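Long-range contact in methylthioribose-1-phosphate isomerase (PDB 1W2W), which catalyses the interconversion of methylthioribose-1-phosphate and methylthioribulose-1-phosphate in the methionine salvage pathway: residues E118-I122 with S135-Y139. Sequence-based numbering, arbitrary orientation.
Sequences EIKNI and SLYNY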
# COMPACT_ATOMS: atom_id res chain seq x y z
N GLU A 118 -34.66 0.96 -12.25
CA GLU A 118 -35.31 0.15 -13.27
C GLU A 118 -36.25 -0.86 -12.63
O GLU A 118 -37.37 -1.05 -13.11
CB GLU A 118 -34.27 -0.56 -14.15
CG GLU A 118 -34.84 -1.22 -15.40
CD GLU A 118 -35.88 -0.38 -16.12
OE1 GLU A 118 -35.62 0.81 -16.40
OE2 GLU A 118 -36.97 -0.92 -16.41
N ILE A 119 -35.82 -1.49 -11.53
CA ILE A 119 -36.69 -2.46 -10.85
C ILE A 119 -37.96 -1.76 -10.33
O ILE A 119 -39.06 -2.32 -10.44
CB ILE A 119 -35.95 -3.21 -9.73
CG1 ILE A 119 -34.87 -4.12 -10.34
CG2 ILE A 119 -36.96 -4.00 -8.86
CD1 ILE A 119 -33.85 -4.66 -9.33
N LYS A 120 -37.80 -0.56 -9.77
CA LYS A 120 -38.97 0.21 -9.34
C LYS A 120 -39.93 0.54 -10.50
O LYS A 120 -41.16 0.51 -10.33
CB LYS A 120 -38.57 1.50 -8.63
CG LYS A 120 -38.08 1.27 -7.21
CD LYS A 120 -37.96 2.58 -6.47
CE LYS A 120 -37.41 2.37 -5.07
NZ LYS A 120 -37.58 3.63 -4.31
N ASN A 121 -39.37 0.87 -11.66
CA ASN A 121 -40.18 1.11 -12.85
C ASN A 121 -40.93 -0.15 -13.28
O ASN A 121 -42.09 -0.09 -13.70
CB ASN A 121 -39.31 1.60 -14.01
CG ASN A 121 -38.93 3.06 -13.86
OD1 ASN A 121 -39.61 3.82 -13.16
ND2 ASN A 121 -37.84 3.46 -14.51
N ILE A 122 -40.26 -1.29 -13.18
CA ILE A 122 -40.93 -2.55 -13.45
C ILE A 122 -42.04 -2.79 -12.43
O ILE A 122 -43.14 -3.20 -12.79
CB ILE A 122 -39.94 -3.72 -13.48
CG1 ILE A 122 -39.01 -3.57 -14.69
CG2 ILE A 122 -40.70 -5.05 -13.57
CD1 ILE A 122 -37.83 -4.53 -14.65
N SER A 135 -41.42 -10.49 -14.75
CA SER A 135 -40.73 -9.39 -15.42
C SER A 135 -39.37 -9.13 -14.79
O SER A 135 -38.41 -8.76 -15.48
CB SER A 135 -41.58 -8.12 -15.38
OG SER A 135 -42.81 -8.31 -16.06
N LEU A 136 -39.29 -9.30 -13.47
CA LEU A 136 -38.02 -9.15 -12.76
C LEU A 136 -37.04 -10.25 -13.15
O LEU A 136 -35.84 -9.99 -13.30
CB LEU A 136 -38.25 -9.12 -11.25
CG LEU A 136 -37.00 -8.94 -10.37
CD1 LEU A 136 -36.25 -7.66 -10.71
CD2 LEU A 136 -37.35 -9.00 -8.88
N TYR A 137 -37.53 -11.48 -13.30
CA TYR A 137 -36.70 -12.57 -13.81
C TYR A 137 -36.10 -12.18 -15.16
O TYR A 137 -34.90 -12.33 -15.39
CB TYR A 137 -37.51 -13.85 -14.00
CG TYR A 137 -36.72 -14.97 -14.65
CD1 TYR A 137 -35.82 -15.73 -13.90
CD2 TYR A 137 -36.86 -15.27 -16.00
CE1 TYR A 137 -35.08 -16.76 -14.50
CE2 TYR A 137 -36.13 -16.28 -16.59
CZ TYR A 137 -35.25 -17.02 -15.84
OH TYR A 137 -34.53 -18.04 -16.44
N ASN A 138 -36.96 -11.70 -16.06
CA ASN A 138 -36.47 -11.24 -17.36
C ASN A 138 -35.44 -10.13 -17.19
O ASN A 138 -34.41 -10.12 -17.88
CB ASN A 138 -37.63 -10.77 -18.25
CG ASN A 138 -38.48 -11.92 -18.74
OD1 ASN A 138 -38.08 -13.08 -18.62
ND2 ASN A 138 -39.65 -11.62 -19.29
N TYR A 139 -35.71 -9.22 -16.26
CA TYR A 139 -34.80 -8.08 -16.08
C TYR A 139 -33.42 -8.55 -15.63
O TYR A 139 -32.39 -8.10 -16.16
CB TYR A 139 -35.35 -7.05 -15.08
CG TYR A 139 -34.27 -6.04 -14.74
CD1 TYR A 139 -33.93 -5.04 -15.63
CD2 TYR A 139 -33.57 -6.12 -13.53
CE1 TYR A 139 -32.94 -4.12 -15.34
CE2 TYR A 139 -32.56 -5.20 -13.23
CZ TYR A 139 -32.26 -4.21 -14.14
OH TYR A 139 -31.28 -3.28 -13.89
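Tyr139 reaches across to helix 111-124 and lays its ring among Ile122, Glu118 and Ile119, so one aromatic side chain meets residues of a full helical turn. With CG anti to the backbone N (chi1 169°), the ring is carried over to the facing helix. Ile122 packs at its root: the CD1 methyl lies 3.6 Å from Tyr139 CB, while its other branch, CG2, rests 3.7 Å from Ser135 CB. A beta-branched residue suits this place because its two arms touch residues one turn apart on the partner helix. Farther out, the methylenes of Glu118, rather than its carboxylate, meet the ring obliquely, chi1 of -169° setting CG 3.5 Å from Tyr139 CE1. Ile119 crosses the tyrosine at about a right angle, CG1 3.9 Å from Tyr139 CE2, and the same carbon lies 3.8 Å from Leu136 CD1, extending the apolar seam inward. Tyrosine fits a partly exposed seam, since its hydroxyl hydrogen-bonds Ser115 OG, one turn before Ile119; Ser135, small enough for Ile122 to approach, bonds its OG to Ala131 O. Helices 111-124 and 129-168, consecutive in the chain, pack as an antiparallel hairpin, the segments at 153° with axes 10.5 Å apart. Phe132 adds to the seam beside both isoleucines, and helix 53-73 covers its buried side, touching Ile119, Leu136 and Tyr139 in the enzyme's helical N-terminal part.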